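Local coordinates for protein amidohydrolase (Brucella melitensis biovar Abortus, PDB 4F0L) that binds iron and, as a member of the amidohydrolase superfamily, is probably a deaminase related to formimidoylglutamate deiminases, at residues Q18-P22 against D23-E27; V45-G48 against P49-R53; D269-A272 against R273-L276; A367-D370 against G371-G375; V410-D413 against G414-F417. One frame throughout, in Å; residues are numbered along the deposited sequence.

Contact 1 of 5, residues Q18-P22 against D23-E27; sequences QALLP and DGWAE
Leu20 lies over the indole of Trp25, its partner in an antiparallel non-hydrogen-bonded pair, and the tryptophan is the side chain to follow. Its CB leaves the same face of the two-stranded ribbon as Leu20 and Gln18, and chi1 of -72° sets CG beside the backbone N and anti to the carbonyl carbon, so the ring reaches across the neighbouring strand. CD1 and NE1 pass Leu20 CD1; NE1 gives its hydrogen to Asp409 OD1. CE3 comes 3.5 Å from the carbonyl carbon of Ala19, with Gln18 CB a little further off. CZ3 and CH2 run under Leu20 CB, which sits 3.6 Å from the centroid of the six-membered ring and 6° off its normal, a CH-pi contact over the face. CZ2 ends against Leu20 CD2. The two strands, 19-21 and 24-26, form a beta hairpin closed by a type I turn from Leu21 to Gly24, within the N-terminal region related to HutF. Ala19 and Ala26 hold it by a reciprocal pair of nearly linear bonds, both N-to-O distances being 2.9 Å; Leu21 and Gly24 exchange a second pair in which each donor stands well above the carbonyl plane. Gly24 closes the turn with backbone angles that by themselves favour glycine. Behind the ribbon, on the face opposite Trp25, Leu21 CD1 packs 4.0 Å from Ala26 CB, and Thr43 touches both residues.

Contact 2 of 5, residues V45-G48 against P49-R53; sequences VLAG and PDDER
Asp51 turns its carboxylate back onto Gly48, whose amide N donates to Asp51 OD2 over 2.8 Å, though the N-H...O angle of 144° makes this a weak bond. OD2 is also in a salt bridge with Arg30 NE, so one oxygen serves a backbone amide and a guanidinium, which would probably favour the ionised carboxylate. The same OD2 lies 3.6 Å from Ala47 CA. The return bond runs through the backbone: Asp51 N donates to Gly48 O at 3.1 Å, the donor standing well above the carbonyl plane. It closes a type I beta turn from Gly48 to Asp51, with Pro49 and Asp50 at the corner. Asp51 is thus bonded to Gly48 twice, once by its amide and once by its side chain; chi1 of -67° puts CG beside its own N and makes the second bond possible.

Van der Waals packing is slight. Ala47 CB meets the aliphatic Arg53 CD at 3.6 Å, with the guanidinium nitrogen Arg53 NH1 3.8 Å from the same methyl. The arginine gets there by bending at chi2 and chi3, which folds its chain back past the alanine.

At the surface of the N-terminal sheet, the turn leads from the loop after strand 37-42 into strand 52-54. That strand runs parallel to strand 12-16, whose Phe13 and His15 pack against Asp51; His15 touches Ala47 too.

Contact 3 of 5, residues D269-A272 against R273-L276; sequences DVTA and RWCL
Val270 packs on one face of the Trp274 indole, just before a type I beta turn that carries the chain from helix 260-267 into strand 274-276 of the TIM-barrel-type amidohydrolase domain. Val270 CA stands over that face, 4.1 Å from the centroid of the five-membered ring, in a CH-pi contact. Val270 CG1, turned anti to the backbone N, reaches Trp274 CB at 3.9 Å, the two side chains crossing nearly perpendicularly.

The turn runs from Thr271 to Trp274, closed by Trp274 N donating to Thr271 O at 2.9 Å. Thr271 OG1 sits between its own N and carbonyl carbon (chi1 63°), from where it accepts a hydrogen bond from Arg273 N at 3.2 Å. This is an ST turn, set within the type I turn.

Further out, Arg273 extends away from the turn, its NH2 bonded to the carbonyls of Thr230 and Leu233 and its NE to that of Ala236. Backbone bonds from Trp274 to Ile296 and from Cys275 to Val238 and Ile240 fix the strand among its parallel neighbours. One water donates to Asp269 O, bonds Thr271 OG1 and accepts a weak bond from Trp274 NE1, 3.1 Å away at the indole edge.

Contact 4 of 5, residues A367-D370 against G371-G375; sequences ALFD and GAVLG
One face of the Phe369 ring carries Val373 CG2, which stands 3.7 Å above its plane, displaced from the centre toward the rim. The methyl touches the CE2 and CZ side of the ring, at 3.7 Å from CE2, and its line to the ring centroid is 23° off the normal, a CH-pi contact between residues four apart. Phe369 holds CG anti to the backbone N (chi1 -177°), which brings the ring alongside the next turn of helix. The valine puts CG2 beside its own N, facing back down the helix, where the same methyl also meets Phe369 O at 3.4 Å.

Both residues belong to helix 364-379, which packs through Phe369 on Val58 and Met61 of strand 56-66 and on Leu20 of strand 19-21, and through Leu368 and Ala372 on Leu340 of helix 336-351 and Phe324 of strand 323-326. Its i to i+4 bonds are regular: Gly371 N to Ala367 O, Ala372 N to Leu368 O, Val373 N to Phe369 O and Leu374 N to Asp370 O, the last two at 3.1 Å. Ala372 CB comes 3.3 Å from Leu368 O. Gly371 offers little bulk beside the Ala367 carbonyl. Asp370, one turn after Arg366, holds that residue's NE in a salt bridge through OD2.

Contact 5 of 5, residues V410-D413 against G414-F417; sequences VVLD and GWIF
The Leu412 side chain slants past that of Trp415, three residues on along helix 408-417. The leucine has CG anti to its carbonyl carbon while Trp415 has CG anti to the backbone N (chi1 -179°), so the indole swings out from the helix and presents an edge. Leu412 CD2 lies in the ring plane at that edge, 3.9 Å from Trp415 CE3. The tryptophan also touches Leu398 and Ile336.

Asp413 and Phe417, four apart, behave differently: they leave the helix in the same direction as neighbours, the carboxylate turned 53° from the plane of the ring. OD1 runs past the ring 3.9 Å from CE2, and Asp413 O lies near the ring plane at its edge, 3.7 Å from CD2. Ile416 CG2 covers one face of the same phenyl ring, 3.7 Å above its centre. Ile416 also lays CB and CG1 along the carbonyl of Leu412, each 3.4 Å from that oxygen.

Backbone bonds of the i to i+4 kind carry the helix, from Gly414 N to Val410 O through Phe417 N to Asp413 O, the latter 2.9 Å long. Across the dimer, Val410, Asp413 and Phe417 pack on Leu76, Gly75 and Glu78 of the second subunit.

Asp413 is a buried carboxylate. OD2 is hydrogen-bonded to Ser363 OG and OD1 accepts a hydrogen bond from Gly365 N, so both oxygens have partners at and just before the start of helix 364-379, which probably help to stabilise a negative charge in this largely apolar place.

Overall arrangement
From the N terminus the contacts come in series, none nesting or crossing: each closes only its own turn of chain. Contact 1 closes the hairpin 18-27 and contact 2 the turn at 45-53, about 17 Å away between centres, both in the HutF-like N-terminal region. Contact 3 leads into a parallel strand of the metal-binding domain; its nearest atoms are about 6 Å from contact 4, a later helix. Contact 5 follows on the next helix. Contacts 1, 4 and 5 meet: Leu20 CD2 packs on Phe369 CD2 at 4.0 Å and on Leu412 CD1 at 3.8 Å, and Phe369 CE1 on Trp415 CZ3 at 3.6 Å, tying hairpin to both helices.

Contact 1 of 5, residues Q18-P22 against D23-E27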
# COMPACT_ATOMS: atom_id res chain seq x y z
N GLN B 18 -19.00 6.30 -18.20
CA GLN B 18 -19.51 6.41 -16.82
C GLN B 18 -18.81 7.56 -16.14
O GLN B 18 -17.63 7.77 -16.32
CB GLN B 18 -19.23 5.14 -16.01
CG GLN B 18 -19.76 3.83 -16.57
CD GLN B 18 -19.37 2.64 -15.73
OE1 GLN B 18 -19.96 2.40 -14.67
NE2 GLN B 18 -18.37 1.89 -16.19
N ALA B 19 -19.55 8.28 -15.31
CA ALA B 19 -18.99 9.36 -14.54
C ALA B 19 -19.66 9.38 -13.19
O ALA B 19 -20.86 9.15 -13.08
CB ALA B 19 -19.16 10.69 -15.24
N LEU B 20 -18.87 9.62 -12.15
CA LEU B 20 -19.38 9.59 -10.79
C LEU B 20 -19.77 10.98 -10.37
O LEU B 20 -18.93 11.79 -9.96
CB LEU B 20 -18.34 8.95 -9.83
CG LEU B 20 -18.73 8.96 -8.34
CD1 LEU B 20 -20.14 8.40 -8.07
CD2 LEU B 20 -17.71 8.22 -7.50
N LEU B 21 -21.06 11.28 -10.45
CA LEU B 21 -21.57 12.58 -10.12
C LEU B 21 -21.96 12.62 -8.64
O LEU B 21 -22.02 11.56 -7.99
CB LEU B 21 -22.76 12.91 -11.01
CG LEU B 21 -22.53 12.86 -12.51
CD1 LEU B 21 -23.81 13.21 -13.28
CD2 LEU B 21 -21.40 13.84 -12.87
N PRO B 22 -22.25 13.82 -8.09
CA PRO B 22 -22.53 13.87 -6.64
C PRO B 22 -23.74 13.07 -6.22
O PRO B 22 -23.79 12.60 -5.08
CB PRO B 22 -22.75 15.37 -6.37
CG PRO B 22 -21.96 16.05 -7.43
CD PRO B 22 -22.07 15.17 -8.65
N ASP B 23 -24.71 12.89 -7.12
CA ASP B 23 -25.87 12.07 -6.80
C ASP B 23 -25.72 10.63 -7.34
O ASP B 23 -26.71 9.92 -7.43
CB ASP B 23 -27.17 12.76 -7.28
CG ASP B 23 -27.19 13.02 -8.78
OD1 ASP B 23 -26.13 12.97 -9.46
OD2 ASP B 23 -28.28 13.27 -9.30
N GLY B 24 -24.51 10.19 -7.67
CA GLY B 24 -24.28 8.81 -8.10
C GLY B 24 -23.66 8.63 -9.49
O GLY B 24 -23.43 9.61 -10.24
N TRP B 25 -23.37 7.38 -9.83
CA TRP B 25 -22.92 7.05 -11.17
C TRP B 25 -23.95 7.38 -12.19
O TRP B 25 -25.11 7.12 -12.00
CB TRP B 25 -22.56 5.57 -11.32
CG TRP B 25 -21.29 5.24 -10.60
CD1 TRP B 25 -21.15 4.64 -9.35
CD2 TRP B 25 -19.94 5.51 -11.04
NE1 TRP B 25 -19.84 4.50 -9.01
CE2 TRP B 25 -19.06 5.02 -9.98
CE3 TRP B 25 -19.37 6.07 -12.19
CZ2 TRP B 25 -17.70 5.10 -10.09
CZ3 TRP B 25 -17.98 6.14 -12.29
CH2 TRP B 25 -17.17 5.69 -11.26
N ALA B 26 -23.52 7.97 -13.29
CA ALA B 26 -24.39 8.12 -14.47
C ALA B 26 -23.63 7.63 -15.68
O ALA B 26 -22.39 7.60 -15.70
CB ALA B 26 -24.79 9.57 -14.67
N GLU B 27 -24.38 7.26 -16.71
CA GLU B 27 -23.81 6.76 -17.94
C GLU B 27 -23.98 7.74 -19.09
O GLU B 27 -24.96 8.51 -19.14
CB GLU B 27 -24.47 5.42 -18.31
CG GLU B 27 -24.19 4.32 -17.30
CD GLU B 27 -24.82 3.02 -17.76
OE1 GLU B 27 -25.94 2.71 -17.30
OE2 GLU B 27 -24.23 2.36 -18.62

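Contact 2 of 5, residues V45-G48 against P49-R53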
# COMPACT_ATOMS: atom_id res chain seq x y z
N VAL B 45 -26.61 10.71 -23.02
CA VAL B 45 -26.56 11.30 -24.39
C VAL B 45 -25.43 10.66 -25.19
O VAL B 45 -24.50 10.12 -24.62
CB VAL B 45 -26.39 12.84 -24.41
CG1 VAL B 45 -27.60 13.52 -23.80
CG2 VAL B 45 -25.12 13.27 -23.69
N LEU B 46 -25.55 10.67 -26.53
CA LEU B 46 -24.50 10.15 -27.39
C LEU B 46 -23.40 11.18 -27.44
O LEU B 46 -23.65 12.35 -27.13
CB LEU B 46 -25.02 9.91 -28.81
CG LEU B 46 -26.10 8.85 -28.99
CD1 LEU B 46 -26.46 8.80 -30.45
CD2 LEU B 46 -25.65 7.48 -28.51
N ALA B 47 -22.17 10.74 -27.74
CA ALA B 47 -21.03 11.65 -27.91
C ALA B 47 -21.28 12.49 -29.15
O ALA B 47 -21.69 11.97 -30.17
CB ALA B 47 -19.74 10.85 -28.08
N GLY B 48 -21.06 13.80 -29.05
CA GLY B 48 -20.96 14.62 -30.24
C GLY B 48 -19.73 14.22 -31.05
O GLY B 48 -18.79 13.62 -30.52
N PRO B 49 -19.71 14.59 -32.35
CA PRO B 49 -18.57 14.20 -33.19
C PRO B 49 -17.23 14.80 -32.76
O PRO B 49 -16.20 14.20 -33.01
CB PRO B 49 -18.97 14.70 -34.58
CG PRO B 49 -19.95 15.80 -34.34
CD PRO B 49 -20.63 15.51 -33.03
N ASP B 50 -17.22 15.93 -32.07
CA ASP B 50 -15.95 16.49 -31.62
C ASP B 50 -15.63 16.22 -30.13
O ASP B 50 -14.61 16.70 -29.63
CB ASP B 50 -15.94 18.00 -31.92
CG ASP B 50 -15.97 18.29 -33.43
OD1 ASP B 50 -15.36 17.52 -34.21
OD2 ASP B 50 -16.62 19.28 -33.82
N ASP B 51 -16.47 15.44 -29.45
CA ASP B 51 -16.25 15.17 -28.02
C ASP B 51 -15.03 14.28 -27.85
O ASP B 51 -14.82 13.38 -28.63
CB ASP B 51 -17.43 14.43 -27.42
CG ASP B 51 -18.69 15.28 -27.37
OD1 ASP B 51 -18.67 16.41 -27.87
OD2 ASP B 51 -19.69 14.79 -26.80
N GLU B 52 -14.22 14.55 -26.84
CA GLU B 52 -13.16 13.64 -26.46
C GLU B 52 -13.75 12.53 -25.59
O GLU B 52 -14.42 12.79 -24.60
CB GLU B 52 -12.11 14.38 -25.68
CG GLU B 52 -10.92 13.51 -25.34
CD GLU B 52 -9.92 14.26 -24.49
OE1 GLU B 52 -9.94 15.50 -24.52
OE2 GLU B 52 -9.16 13.62 -23.78
N ARG B 53 -13.49 11.29 -25.99
CA ARG B 53 -14.14 10.14 -25.38
C ARG B 53 -13.33 9.54 -24.24
O ARG B 53 -12.15 9.29 -24.39
CB ARG B 53 -14.35 9.05 -26.44
CG ARG B 53 -15.08 9.57 -27.65
CD ARG B 53 -16.53 9.23 -27.55
NE ARG B 53 -16.77 7.88 -28.06
CZ ARG B 53 -17.18 7.61 -29.29
NH1 ARG B 53 -17.43 8.60 -30.16
NH2 ARG B 53 -17.35 6.34 -29.66

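Contact 3 of 5, residues D269-A272 against R273-L276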
# COMPACT_ATOMS: atom_id res chain seq x y z
N ASP B 269 -13.83 29.25 17.95
CA ASP B 269 -15.09 28.98 17.26
C ASP B 269 -14.84 28.05 16.06
O ASP B 269 -14.73 28.52 14.91
CB ASP B 269 -15.69 30.32 16.79
CG ASP B 269 -17.09 30.18 16.24
OD1 ASP B 269 -17.78 29.18 16.56
OD2 ASP B 269 -17.51 31.08 15.47
N VAL B 270 -14.74 26.75 16.30
CA VAL B 270 -14.33 25.79 15.25
C VAL B 270 -15.52 25.52 14.34
O VAL B 270 -16.60 25.25 14.82
CB VAL B 270 -13.77 24.49 15.85
CG1 VAL B 270 -13.39 23.46 14.77
CG2 VAL B 270 -12.55 24.80 16.71
N THR B 271 -15.33 25.63 13.03
CA THR B 271 -16.39 25.38 12.03
C THR B 271 -15.77 24.62 10.83
O THR B 271 -14.64 24.20 10.91
CB THR B 271 -17.00 26.70 11.52
OG1 THR B 271 -15.97 27.43 10.86
CG2 THR B 271 -17.57 27.55 12.63
N ALA B 272 -16.52 24.48 9.73
CA ALA B 272 -16.04 23.91 8.48
C ALA B 272 -14.90 24.72 7.85
O ALA B 272 -14.25 24.28 6.90
CB ALA B 272 -17.21 23.77 7.48
N ARG B 273 -14.64 25.91 8.40
CA ARG B 273 -13.49 26.73 8.00
C ARG B 273 -12.18 26.03 8.42
O ARG B 273 -11.11 26.28 7.86
CB ARG B 273 -13.63 28.11 8.66
CG ARG B 273 -12.56 29.12 8.39
CD ARG B 273 -12.66 30.29 9.37
NE ARG B 273 -11.51 31.16 9.14
CZ ARG B 273 -10.85 31.85 10.05
NH1 ARG B 273 -11.23 31.86 11.31
NH2 ARG B 273 -9.79 32.55 9.67
N TRP B 274 -12.29 25.18 9.46
CA TRP B 274 -11.14 24.55 10.08
C TRP B 274 -10.93 23.17 9.54
O TRP B 274 -11.92 22.45 9.30
CB TRP B 274 -11.31 24.47 11.58
CG TRP B 274 -11.24 25.81 12.29
CD1 TRP B 274 -12.13 26.90 12.20
CD2 TRP B 274 -10.21 26.25 13.22
NE1 TRP B 274 -11.71 27.94 13.00
CE2 TRP B 274 -10.58 27.62 13.64
CE3 TRP B 274 -9.06 25.68 13.73
CZ2 TRP B 274 -9.80 28.35 14.52
CZ3 TRP B 274 -8.27 26.43 14.62
CH2 TRP B 274 -8.64 27.73 15.02
N CYS B 275 -9.65 22.82 9.36
CA CYS B 275 -9.23 21.47 9.06
C CYS B 275 -8.20 21.03 10.11
O CYS B 275 -7.15 21.67 10.28
CB CYS B 275 -8.64 21.36 7.66
SG CYS B 275 -8.16 19.66 7.23
N LEU B 276 -8.54 19.99 10.87
CA LEU B 276 -7.66 19.56 11.95
C LEU B 276 -6.92 18.39 11.40
O LEU B 276 -7.52 17.37 11.09
CB LEU B 276 -8.46 19.15 13.20
CG LEU B 276 -9.49 20.13 13.75
CD1 LEU B 276 -9.99 19.67 15.13
CD2 LEU B 276 -8.96 21.55 13.75
O HOH W 1 -14.33 29.25 12.13

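Contact 4 of 5, residues A367-D370 against G371-G375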
# COMPACT_ATOMS: atom_id res chain seq x y z
N ALA B 367 -17.55 4.88 -0.84
CA ALA B 367 -17.72 5.74 0.33
C ALA B 367 -16.47 6.54 0.61
O ALA B 367 -16.54 7.73 0.88
CB ALA B 367 -18.10 4.91 1.56
N LEU B 368 -15.31 5.90 0.53
CA LEU B 368 -14.08 6.58 0.85
C LEU B 368 -13.73 7.62 -0.20
O LEU B 368 -13.31 8.73 0.14
CB LEU B 368 -12.95 5.57 0.98
CG LEU B 368 -13.00 4.79 2.30
CD1 LEU B 368 -11.82 3.86 2.34
CD2 LEU B 368 -13.01 5.71 3.53
N PHE B 369 -13.92 7.27 -1.46
CA PHE B 369 -13.59 8.16 -2.54
C PHE B 369 -14.51 9.37 -2.51
O PHE B 369 -14.01 10.49 -2.55
CB PHE B 369 -13.68 7.50 -3.90
CG PHE B 369 -13.26 8.42 -5.01
CD1 PHE B 369 -11.93 8.60 -5.31
CD2 PHE B 369 -14.22 9.16 -5.71
CE1 PHE B 369 -11.53 9.47 -6.33
CE2 PHE B 369 -13.82 10.04 -6.71
CZ PHE B 369 -12.48 10.18 -7.02
N ASP B 370 -15.82 9.16 -2.40
CA ASP B 370 -16.74 10.28 -2.35
C ASP B 370 -16.42 11.16 -1.16
O ASP B 370 -16.43 12.39 -1.25
CB ASP B 370 -18.20 9.82 -2.20
CG ASP B 370 -18.84 9.37 -3.48
OD1 ASP B 370 -18.35 9.67 -4.61
OD2 ASP B 370 -19.91 8.75 -3.36
N GLY B 371 -16.23 10.54 -0.01
CA GLY B 371 -16.00 11.29 1.23
C GLY B 371 -14.76 12.16 1.15
O GLY B 371 -14.78 13.34 1.53
N ALA B 372 -13.68 11.60 0.60
CA ALA B 372 -12.41 12.30 0.59
C ALA B 372 -12.41 13.45 -0.40
O ALA B 372 -11.78 14.50 -0.13
CB ALA B 372 -11.25 11.33 0.31
N VAL B 373 -13.10 13.28 -1.53
CA VAL B 373 -13.30 14.42 -2.46
C VAL B 373 -14.09 15.55 -1.80
O VAL B 373 -13.72 16.72 -1.94
CB VAL B 373 -14.03 13.99 -3.75
CG1 VAL B 373 -14.47 15.22 -4.56
CG2 VAL B 373 -13.12 13.05 -4.60
N LEU B 374 -15.22 15.20 -1.16
CA LEU B 374 -16.13 16.16 -0.53
C LEU B 374 -15.45 16.94 0.59
O LEU B 374 -15.45 18.19 0.58
CB LEU B 374 -17.39 15.44 0.01
CG LEU B 374 -18.45 16.26 0.73
CD1 LEU B 374 -19.15 17.23 -0.20
CD2 LEU B 374 -19.46 15.34 1.42
N GLY B 375 -14.88 16.24 1.55
CA GLY B 375 -14.24 16.91 2.71
C GLY B 375 -12.98 17.62 2.30
O GLY B 375 -12.67 18.71 2.76

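Contact 5 of 5, residues V410-D413 against G414-F417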
# COMPACT_ATOMS: atom_id res chain seq x y z
N VAL B 410 -17.57 -0.98 -8.69
CA VAL B 410 -16.63 -2.06 -8.91
C VAL B 410 -15.33 -1.49 -9.46
O VAL B 410 -14.23 -1.95 -9.10
CB VAL B 410 -17.24 -3.14 -9.85
CG1 VAL B 410 -16.20 -4.16 -10.28
CG2 VAL B 410 -18.42 -3.81 -9.16
N VAL B 411 -15.43 -0.46 -10.30
CA VAL B 411 -14.21 0.20 -10.80
C VAL B 411 -13.40 0.81 -9.63
O VAL B 411 -12.15 0.67 -9.59
CB VAL B 411 -14.49 1.28 -11.86
CG1 VAL B 411 -13.20 2.05 -12.15
CG2 VAL B 411 -15.10 0.68 -13.12
N LEU B 412 -14.09 1.49 -8.71
CA LEU B 412 -13.41 2.14 -7.58
C LEU B 412 -12.74 1.09 -6.69
O LEU B 412 -11.60 1.28 -6.24
CB LEU B 412 -14.36 2.98 -6.75
CG LEU B 412 -14.93 4.22 -7.43
CD1 LEU B 412 -15.99 4.93 -6.56
CD2 LEU B 412 -13.81 5.18 -7.87
N ASP B 413 -13.45 0.00 -6.41
CA ASP B 413 -12.90 -1.04 -5.55
C ASP B 413 -11.70 -1.72 -6.21
O ASP B 413 -10.72 -2.06 -5.54
CB ASP B 413 -13.99 -2.02 -5.14
CG ASP B 413 -14.99 -1.41 -4.17
OD1 ASP B 413 -14.62 -0.51 -3.41
OD2 ASP B 413 -16.14 -1.83 -4.14
N GLY B 414 -11.72 -1.83 -7.53
CA GLY B 414 -10.61 -2.45 -8.27
C GLY B 414 -9.40 -1.58 -8.25
O GLY B 414 -8.26 -2.02 -8.05
N TRP B 415 -9.64 -0.30 -8.38
CA TRP B 415 -8.62 0.71 -8.33
C TRP B 415 -7.98 0.76 -6.99
O TRP B 415 -6.76 0.73 -6.87
CB TRP B 415 -9.25 2.06 -8.62
CG TRP B 415 -8.34 3.24 -8.64
CD1 TRP B 415 -6.96 3.27 -8.90
CD2 TRP B 415 -8.71 4.62 -8.43
NE1 TRP B 415 -6.49 4.55 -8.85
CE2 TRP B 415 -7.50 5.41 -8.59
CE3 TRP B 415 -9.90 5.28 -8.12
CZ2 TRP B 415 -7.50 6.79 -8.45
CZ3 TRP B 415 -9.89 6.67 -7.97
CH2 TRP B 415 -8.71 7.40 -8.14
N ILE B 416 -8.79 0.87 -5.95
CA ILE B 416 -8.27 1.18 -4.62
C ILE B 416 -7.72 -0.05 -3.90
O ILE B 416 -6.74 0.05 -3.19
CB ILE B 416 -9.36 1.83 -3.75
CG1 ILE B 416 -9.66 3.23 -4.28
CG2 ILE B 416 -8.94 1.88 -2.27
CD1 ILE B 416 -10.98 3.81 -3.80
N PHE B 417 -8.35 -1.21 -4.07
CA PHE B 417 -7.98 -2.40 -3.30
C PHE B 417 -7.21 -3.46 -4.03
O PHE B 417 -6.50 -4.22 -3.43
CB PHE B 417 -9.22 -3.01 -2.64
CG PHE B 417 -9.85 -2.11 -1.61
CD1 PHE B 417 -9.26 -1.93 -0.37
CD2 PHE B 417 -11.00 -1.38 -1.91
CE1 PHE B 417 -9.83 -1.09 0.57
CE2 PHE B 417 -11.55 -0.52 -0.97
CZ PHE B 417 -10.98 -0.38 0.27